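Local structure of beta-lactamase-like protein (Novosphingobium pentaromativorans US6-1, 6AUF) at residues 39-44 with 77-82; 61-66 with 72-77; 104-107 with 111-114; 210-215 with 237-242. The protein probably hydrolyses beta-lactam antibiotics, as a metallo-beta-lactamase of the B3 type whose active site holds two zinc ions. All coordinates share one frame; numbering follows the deposited sequence.

In the fold
Contact 1 is the first to open along the chain: residues 39-44, at the end of helix 37-40, meet the loop 77-82 and so close a loop of some forty residues. Nested inside that loop is contact 2, the hairpin of strands 64-66 and 72-75, and the two share Ser77. Contact 3 follows in series, a short closure from the end of strand 100-104 to helix 110-113, and touches both earlier contacts through Asp76, Ser77 and Gly78. Last comes contact 4, where the loop 210-215 closes on helix 226-241. Contacts 3 and 4 touch beside the zinc ions, whereas contacts 1 and 4 lie on opposite sides of the chain's centre.

Contact 1. Residues 39-44 with 77-82; sequences GWSHPA and SGPADA
Ser41 and Asp81 meet because of how their first torsions are set: Ser41 carries OG opposite its own carbonyl carbon (chi1 -66°), while Asp81 folds CG between its backbone N and carbonyl carbon (chi1 63°), bringing the carboxylate back toward Ser41. Ser41 OG donates to Asp81 OD1 at 2.6 Å, meeting the syn lone pair of that oxygen, on the side of the other oxygen. Asp81 belongs to a type I beta turn running from Pro79 to Ala82, and the proline that opens this turn supplies the apolar half of the contact. Pro79 packs its CB, CG and CD against Trp40 and Ser41, with Pro79 CG 3.8 Å from Trp40 CB and Pro79 CB 3.6 Å from Ser41 OG. The indole itself leads away from the turn and meets the ring of the zinc ligand His251. The arrangement thus joins the end of helix 37-40 to the loop before helix 83-91, beside the metal site. It is an example of a mixed contact: a small buried proline surface beside one polar bond, whose hydroxyl probably helps to stabilise the negative charge of an aspartate that is otherwise exposed.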
# COMPACT_ATOMS: atom_id res chain seq x y z
N GLY A 39 -11.49 4.81 11.34
CA GLY A 39 -11.27 5.51 10.09
C GLY A 39 -11.25 4.67 8.83
O GLY A 39 -11.45 5.22 7.74
N TRP A 40 -11.03 3.35 8.96
CA TRP A 40 -10.72 2.54 7.78
C TRP A 40 -11.79 2.66 6.71
O TRP A 40 -11.49 2.83 5.53
CB TRP A 40 -10.52 1.08 8.16
CG TRP A 40 -9.25 0.81 8.90
CD1 TRP A 40 -8.34 1.74 9.35
CD2 TRP A 40 -8.74 -0.46 9.30
NE1 TRP A 40 -7.31 1.12 10.00
CE2 TRP A 40 -7.53 -0.24 9.98
CE3 TRP A 40 -9.20 -1.78 9.14
CZ2 TRP A 40 -6.76 -1.28 10.50
CZ3 TRP A 40 -8.44 -2.81 9.67
CH2 TRP A 40 -7.24 -2.56 10.34
N SER A 41 -13.07 2.55 7.10
CA SER A 41 -14.16 2.70 6.15
C SER A 41 -14.81 4.07 6.25
O SER A 41 -15.95 4.26 5.79
CB SER A 41 -15.20 1.60 6.37
OG SER A 41 -14.64 0.33 6.04
N HIS A 42 -14.11 5.03 6.83
CA HIS A 42 -14.64 6.35 7.10
C HIS A 42 -14.22 7.31 6.00
O HIS A 42 -13.02 7.41 5.69
CB HIS A 42 -14.14 6.85 8.44
CG HIS A 42 -14.79 8.11 8.89
ND1 HIS A 42 -14.50 9.33 8.33
CD2 HIS A 42 -15.74 8.34 9.83
CE1 HIS A 42 -15.23 10.26 8.91
NE2 HIS A 42 -15.99 9.69 9.82
N PRO A 43 -15.16 8.03 5.39
CA PRO A 43 -14.82 8.80 4.19
C PRO A 43 -13.94 10.00 4.51
O PRO A 43 -14.13 10.69 5.51
CB PRO A 43 -16.18 9.24 3.65
CG PRO A 43 -17.19 8.40 4.41
CD PRO A 43 -16.58 8.17 5.74
N ALA A 44 -12.96 10.23 3.65
CA ALA A 44 -12.03 11.33 3.69
C ALA A 44 -12.11 12.10 2.38
O ALA A 44 -12.39 11.52 1.33
CB ALA A 44 -10.59 10.84 3.90
N SER A 77 -7.79 -0.82 -2.66
CA SER A 77 -9.21 -0.54 -2.63
C SER A 77 -9.70 -0.03 -1.29
O SER A 77 -10.79 0.55 -1.22
CB SER A 77 -10.00 -1.80 -3.00
OG SER A 77 -9.83 -2.78 -1.98
N GLY A 78 -8.93 -0.23 -0.22
CA GLY A 78 -9.46 -0.07 1.11
C GLY A 78 -10.26 -1.29 1.49
O GLY A 78 -10.34 -2.27 0.75
N PRO A 79 -10.90 -1.25 2.67
CA PRO A 79 -11.62 -2.42 3.17
C PRO A 79 -12.70 -2.90 2.21
O PRO A 79 -13.01 -2.29 1.18
CB PRO A 79 -12.22 -1.92 4.49
CG PRO A 79 -11.28 -0.83 4.93
CD PRO A 79 -10.82 -0.16 3.66
N ALA A 80 -13.31 -4.03 2.58
CA ALA A 80 -14.21 -4.72 1.66
C ALA A 80 -15.43 -3.88 1.31
O ALA A 80 -16.01 -4.06 0.24
CB ALA A 80 -14.66 -6.05 2.25
N ASP A 81 -15.84 -2.96 2.18
CA ASP A 81 -17.04 -2.16 1.94
C ASP A 81 -16.73 -0.78 1.38
O ASP A 81 -17.65 0.04 1.26
CB ASP A 81 -17.87 -2.01 3.22
CG ASP A 81 -17.12 -1.26 4.32
OD1 ASP A 81 -15.94 -0.88 4.11
OD2 ASP A 81 -17.69 -1.06 5.42
N ALA A 82 -15.48 -0.50 1.02
CA ALA A 82 -15.05 0.86 0.76
C ALA A 82 -15.04 1.24 -0.71
O ALA A 82 -14.70 2.38 -1.04
CB ALA A 82 -13.66 1.09 1.37

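Contact 2. Residues 61-66 with 72-77; sequences IASILV and HVLIDS
Ile64 and Ile75 pair across a beta hairpin, made of strands 64-66 and 72-75, that forms neighbouring strands of the seven-stranded sheet in the metallo-beta-lactamase fold. The strands run antiparallel, 165° between their directions, with Ile64-Ile75 and Val66-Val73 as hydrogen-bonded pairs and Leu65-Leu74 as the non-hydrogen-bonded pair between them. The hairpin shows how each face of a sheet acquires its own relief. On one face the branched stems stand side by side, Ile64 CB being 4.2 Å from Ile75 CB, and they make a ridge with Val66 and Val73 that packs against Leu175, Leu177 and Tyr208 of the second sheet. On the other face both leucines project from the sheet, each leaning its CD1 branch over the other strand. With CG of Leu74 anti to the backbone N (chi1 177°) and the second torsion turned to 70°, its CD1 enters a notch floored by Ile64 O at 3.2 Å and walled by Ser63 OG at 3.6 Å and Leu65 CB at 4.2 Å. Leu65 answers from its own strand: its CD1 sits over Val73 O (3.3 Å) and against His72 CB (3.6 Å). Beyond the strand ends, a water bridges Ala62 O and Asp76 OD2; the latter also bonds Tyr208. Ser63 OG donates to Asp76 O at 2.5 Å, approaching from above the carbonyl plane.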
# COMPACT_ATOMS: atom_id res chain seq x y z
N ILE A 61 -7.32 4.09 5.58
CA ILE A 61 -6.63 3.26 4.60
C ILE A 61 -6.40 4.08 3.34
O ILE A 61 -7.32 4.73 2.83
CB ILE A 61 -7.44 1.99 4.27
CG1 ILE A 61 -7.70 1.17 5.53
CG2 ILE A 61 -6.70 1.18 3.22
CD1 ILE A 61 -6.43 0.57 6.17
N ALA A 62 -5.17 4.03 2.82
CA ALA A 62 -4.86 4.78 1.61
C ALA A 62 -5.39 4.07 0.38
O ALA A 62 -5.66 2.87 0.37
CB ALA A 62 -3.35 4.99 1.47
N SER A 63 -5.55 4.86 -0.68
CA SER A 63 -5.85 4.36 -2.02
C SER A 63 -5.28 5.41 -2.96
O SER A 63 -5.62 6.59 -2.83
CB SER A 63 -7.35 4.18 -2.23
OG SER A 63 -7.60 3.48 -3.44
N ILE A 64 -4.39 5.00 -3.87
CA ILE A 64 -3.58 5.93 -4.65
C ILE A 64 -4.04 5.90 -6.11
O ILE A 64 -4.15 4.83 -6.71
CB ILE A 64 -2.09 5.59 -4.55
CG1 ILE A 64 -1.68 5.48 -3.08
CG2 ILE A 64 -1.29 6.63 -5.32
CD1 ILE A 64 -1.99 6.71 -2.24
N LEU A 65 -4.28 7.08 -6.67
CA LEU A 65 -4.66 7.23 -8.06
C LEU A 65 -3.55 7.96 -8.80
O LEU A 65 -3.05 8.99 -8.34
CB LEU A 65 -5.99 8.00 -8.20
CG LEU A 65 -6.38 8.34 -9.64
CD1 LEU A 65 -6.50 7.07 -10.45
CD2 LEU A 65 -7.66 9.13 -9.70
N VAL A 66 -3.17 7.42 -9.95
CA VAL A 66 -2.06 7.93 -10.73
C VAL A 66 -2.56 8.14 -12.14
O VAL A 66 -2.96 7.18 -12.81
CB VAL A 66 -0.84 6.99 -10.69
CG1 VAL A 66 0.20 7.41 -11.67
CG2 VAL A 66 -0.25 6.97 -9.29
N HIS A 72 -5.50 5.77 -16.19
CA HIS A 72 -4.95 5.88 -14.85
C HIS A 72 -4.59 4.52 -14.27
O HIS A 72 -4.99 3.46 -14.78
CB HIS A 72 -5.93 6.61 -13.93
CG HIS A 72 -6.59 7.78 -14.59
ND1 HIS A 72 -5.87 8.83 -15.12
CD2 HIS A 72 -7.89 8.05 -14.83
CE1 HIS A 72 -6.71 9.70 -15.65
NE2 HIS A 72 -7.94 9.25 -15.49
N VAL A 73 -3.84 4.57 -13.17
CA VAL A 73 -3.55 3.41 -12.34
C VAL A 73 -4.03 3.71 -10.93
O VAL A 73 -4.00 4.86 -10.47
CB VAL A 73 -2.05 3.05 -12.36
CG1 VAL A 73 -1.77 1.80 -11.53
CG2 VAL A 73 -1.59 2.84 -13.80
N LEU A 74 -4.51 2.68 -10.25
CA LEU A 74 -5.08 2.80 -8.91
C LEU A 74 -4.50 1.69 -8.05
O LEU A 74 -4.49 0.53 -8.46
CB LEU A 74 -6.61 2.73 -8.96
CG LEU A 74 -7.34 2.76 -7.61
CD1 LEU A 74 -7.24 4.14 -6.96
CD2 LEU A 74 -8.79 2.32 -7.72
N ILE A 75 -4.00 2.05 -6.86
CA ILE A 75 -3.38 1.10 -5.95
C ILE A 75 -4.23 1.00 -4.69
O ILE A 75 -4.42 2.00 -3.98
CB ILE A 75 -1.94 1.49 -5.60
CG1 ILE A 75 -1.14 1.81 -6.87
CG2 ILE A 75 -1.24 0.37 -4.80
CD1 ILE A 75 0.24 2.36 -6.57
N ASP A 76 -4.72 -0.20 -4.41
CA ASP A 76 -5.47 -0.51 -3.19
C ASP A 76 -6.91 -0.04 -3.26
O ASP A 76 -7.21 1.02 -3.83
CB ASP A 76 -4.77 0.07 -1.96
CG ASP A 76 -3.54 -0.72 -1.57
OD1 ASP A 76 -3.40 -1.86 -2.05
OD2 ASP A 76 -2.72 -0.20 -0.79
N SER A 77 -7.79 -0.82 -2.66
CA SER A 77 -9.21 -0.54 -2.63
C SER A 77 -9.70 -0.03 -1.29
O SER A 77 -10.79 0.55 -1.22
CB SER A 77 -10.00 -1.80 -3.00
OG SER A 77 -9.83 -2.78 -1.98
O HOH W 1 -4.12 0.56 1.54

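Contact 3. Residues 104-107 with 111-114; sequences LTSH and DHAG. With ZN (zinc ion), chain B; ZN (zinc ion), chain C.
Thr105 and Ala113 face each other where the chain leaves strand 100-104 and soon turns into helix 110-113; their CA atoms are 6.6 Å apart, and those of His107 and His112 are 7.0 Å apart. This short return carries the HxHxDH signature of the metallo-beta-lactamases. At its base Thr105 CG2 rests on Ala113 CB at 4.1 Å. Farther along, the imidazoles of His107 and His112 meet obliquely, planes at 58°, with His107 CE1 3.2 Å from His112 CD2. His107 has CG between its backbone N and carbonyl carbon (chi1 76°), which swings the ring over toward the helix. Each ring serves a different metal. His107 NE2 binds one zinc at 2.1 Å, a metal shared with His109 and His185, while His112 NE2 binds the other at 2.0 Å, with Asp111 OD2 at 2.3 Å and His251 as a further protein ligand. His107 ND1 donates to Asp210 OD1, and with the zinc bond at NE2 this probably restrains the ring's rotation. Residues 104-107 leave the sheet where Leu104 bonds through its backbone to Leu74 and Asp76, and the helix lies beside the loop 77-82, where His112 O receives the amides of Ser77 and Gly78.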
# COMPACT_ATOMS: atom_id res chain seq x y z
N LEU A 104 -3.63 -2.08 -8.77
CA LEU A 104 -2.50 -2.71 -8.11
C LEU A 104 -2.79 -2.79 -6.62
O LEU A 104 -3.79 -2.24 -6.13
CB LEU A 104 -1.21 -1.93 -8.35
CG LEU A 104 -0.95 -1.53 -9.81
CD1 LEU A 104 0.26 -0.61 -9.88
CD2 LEU A 104 -0.77 -2.76 -10.70
N THR A 105 -1.91 -3.48 -5.89
CA THR A 105 -2.08 -3.67 -4.45
C THR A 105 -0.75 -3.50 -3.74
O THR A 105 0.31 -3.77 -4.30
CB THR A 105 -2.65 -5.05 -4.10
OG1 THR A 105 -1.84 -6.08 -4.68
CG2 THR A 105 -4.08 -5.17 -4.58
N SER A 106 -0.84 -3.02 -2.50
CA SER A 106 0.32 -3.04 -1.62
C SER A 106 0.52 -4.46 -1.08
O SER A 106 1.53 -5.11 -1.38
CB SER A 106 0.13 -2.04 -0.48
OG SER A 106 -1.07 -2.33 0.19
N HIS A 107 -0.44 -4.97 -0.31
CA HIS A 107 -0.35 -6.33 0.20
C HIS A 107 -1.75 -6.91 0.32
O HIS A 107 -2.74 -6.24 0.05
CB HIS A 107 0.45 -6.39 1.52
CG HIS A 107 -0.28 -5.91 2.73
ND1 HIS A 107 -0.05 -4.68 3.32
CD2 HIS A 107 -1.20 -6.53 3.52
CE1 HIS A 107 -0.80 -4.57 4.40
NE2 HIS A 107 -1.51 -5.67 4.54
N ASP A 111 -8.20 -5.28 4.56
CA ASP A 111 -8.31 -3.85 4.81
C ASP A 111 -7.71 -3.02 3.68
O ASP A 111 -8.03 -1.83 3.55
CB ASP A 111 -7.63 -3.50 6.12
CG ASP A 111 -6.24 -4.10 6.21
OD1 ASP A 111 -6.11 -5.27 5.78
OD2 ASP A 111 -5.30 -3.42 6.67
N HIS A 112 -6.82 -3.61 2.88
CA HIS A 112 -6.21 -2.89 1.78
C HIS A 112 -6.72 -3.30 0.41
O HIS A 112 -6.76 -2.48 -0.50
CB HIS A 112 -4.69 -3.06 1.81
CG HIS A 112 -4.06 -2.58 3.08
ND1 HIS A 112 -3.72 -1.26 3.27
CD2 HIS A 112 -3.73 -3.23 4.22
CE1 HIS A 112 -3.19 -1.11 4.48
NE2 HIS A 112 -3.19 -2.30 5.07
N ALA A 113 -7.10 -4.57 0.26
CA ALA A 113 -7.53 -5.10 -1.02
C ALA A 113 -8.94 -5.66 -0.94
O ALA A 113 -9.41 -6.30 -1.89
CB ALA A 113 -6.54 -6.18 -1.51
N GLY A 114 -9.63 -5.42 0.18
CA GLY A 114 -10.90 -6.08 0.43
C GLY A 114 -11.95 -5.90 -0.65
O GLY A 114 -12.83 -6.75 -0.82
ZN ZN B . -3.15 -2.56 7.02
ZN ZN C . -1.69 -6.28 6.52

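Contact 4. Residues 210-215 with 237-242; sequences DSATTI and SRIAQL
The loop 210-215, which follows strand 203-208 and lines the zinc site, rests on helix 226-241 through Ala212 and Ile239. The touch is slight, burying 82 Å² in all. Ile239 directs its side chain from the helix toward the loop, and the extended branch (chi2 171°) carries CD1 to the loop, where it meets the methyl of Ala212, CB, at 4.1 Å and lies 4.5 Å from Asp210 O. No hydrogen bond crosses between the two segments; the packing is methyl against methyl, with the carbonyl of Asp210 at its margin. Helix 272-292 adds to the enclosure, Ala280 touching Ala212 and Tyr276 donating its hydroxyl to Asp210 O, while Ile239 also lies on Ser191 of strand 190-197. The polar work is done on the side of the loop toward the metals. Asp210 sends its carboxylate away from the helix: OD2 is bonded to Ser189, and the amide of Ser211 makes only a weak bond to OD1, with an angle of 119°. Further along, Thr213 O accepts a hydrogen bond from ND1 of His185, another zinc ligand, and the hydroxyls of Ser211 and Thr213 are hydrogen-bonded to a citrate, probably from the crystallisation liquor. A division of labour follows: a mostly apolar back sets the loop against the helix, and its polar front, with two carboxylate oxygens and the carbonyl of Thr213 already engaged, probably helps to orient the ligands of one zinc.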
# COMPACT_ATOMS: atom_id res chain seq x y z
N ASP A 210 4.87 -0.36 1.28
CA ASP A 210 3.88 -1.15 1.99
C ASP A 210 4.07 -1.07 3.50
O ASP A 210 5.14 -0.72 4.00
CB ASP A 210 3.98 -2.60 1.54
CG ASP A 210 2.78 -3.40 1.93
OD1 ASP A 210 1.81 -2.83 2.49
OD2 ASP A 210 2.80 -4.62 1.64
N SER A 211 3.00 -1.41 4.23
CA SER A 211 3.14 -1.68 5.66
C SER A 211 4.35 -2.58 5.90
O SER A 211 4.61 -3.49 5.11
CB SER A 211 1.89 -2.36 6.21
OG SER A 211 0.72 -1.80 5.64
N ALA A 212 5.08 -2.32 6.98
CA ALA A 212 6.31 -3.07 7.23
C ALA A 212 6.32 -3.71 8.61
O ALA A 212 7.39 -4.09 9.11
CB ALA A 212 7.54 -2.18 7.04
N THR A 213 5.15 -3.86 9.22
CA THR A 213 5.04 -4.34 10.59
C THR A 213 5.09 -5.86 10.60
O THR A 213 4.37 -6.51 9.85
CB THR A 213 3.73 -3.84 11.21
OG1 THR A 213 2.63 -4.20 10.36
CG2 THR A 213 3.75 -2.31 11.34
N THR A 214 5.95 -6.42 11.46
CA THR A 214 6.06 -7.87 11.63
C THR A 214 5.18 -8.29 12.79
O THR A 214 5.59 -8.23 13.95
CB THR A 214 7.50 -8.28 11.89
OG1 THR A 214 8.01 -7.53 12.99
CG2 THR A 214 8.38 -8.08 10.64
N ILE A 215 3.96 -8.72 12.47
CA ILE A 215 2.96 -9.04 13.49
C ILE A 215 2.31 -10.36 13.11
O ILE A 215 2.25 -10.73 11.94
CB ILE A 215 1.90 -7.92 13.64
CG1 ILE A 215 1.24 -7.60 12.30
CG2 ILE A 215 2.53 -6.66 14.28
CD1 ILE A 215 0.29 -6.38 12.34
N SER A 237 15.30 -4.61 3.37
CA SER A 237 16.43 -4.10 2.61
C SER A 237 15.95 -3.39 1.35
O SER A 237 16.45 -2.31 1.02
CB SER A 237 17.40 -5.23 2.29
OG SER A 237 18.18 -4.91 1.15
N ARG A 238 14.97 -3.96 0.65
CA ARG A 238 14.45 -3.31 -0.54
C ARG A 238 13.67 -2.03 -0.21
O ARG A 238 13.78 -1.03 -0.93
CB ARG A 238 13.58 -4.28 -1.33
CG ARG A 238 14.43 -5.36 -2.05
CD ARG A 238 13.60 -6.51 -2.55
NE ARG A 238 14.43 -7.55 -3.14
CZ ARG A 238 13.97 -8.72 -3.59
NH1 ARG A 238 12.69 -9.01 -3.54
NH2 ARG A 238 14.82 -9.59 -4.09
N ILE A 239 12.88 -2.05 0.86
CA ILE A 239 12.13 -0.86 1.24
C ILE A 239 13.08 0.30 1.50
O ILE A 239 12.84 1.44 1.06
CB ILE A 239 11.24 -1.15 2.46
CG1 ILE A 239 10.00 -1.94 2.07
CG2 ILE A 239 10.82 0.15 3.16
CD1 ILE A 239 9.22 -2.42 3.28
N ALA A 240 14.19 0.01 2.18
CA ALA A 240 15.09 1.07 2.61
C ALA A 240 15.80 1.71 1.43
O ALA A 240 16.27 2.86 1.55
CB ALA A 240 16.12 0.52 3.60
N GLN A 241 15.85 1.02 0.29
CA GLN A 241 16.61 1.47 -0.87
C GLN A 241 15.73 1.93 -2.01
O GLN A 241 16.26 2.27 -3.07
CB GLN A 241 17.53 0.34 -1.35
CG GLN A 241 18.86 0.31 -0.64
CD GLN A 241 19.32 -1.08 -0.37
OE1 GLN A 241 19.11 -1.61 0.73
NE2 GLN A 241 19.94 -1.70 -1.38
N LEU A 242 14.41 1.94 -1.83
CA LEU A 242 13.51 2.49 -2.84
C LEU A 242 13.92 3.92 -3.19
O LEU A 242 14.29 4.69 -2.29
CB LEU A 242 12.07 2.50 -2.32
CG LEU A 242 11.46 1.18 -1.87
CD1 LEU A 242 10.02 1.37 -1.39
CD2 LEU A 242 11.53 0.15 -3.03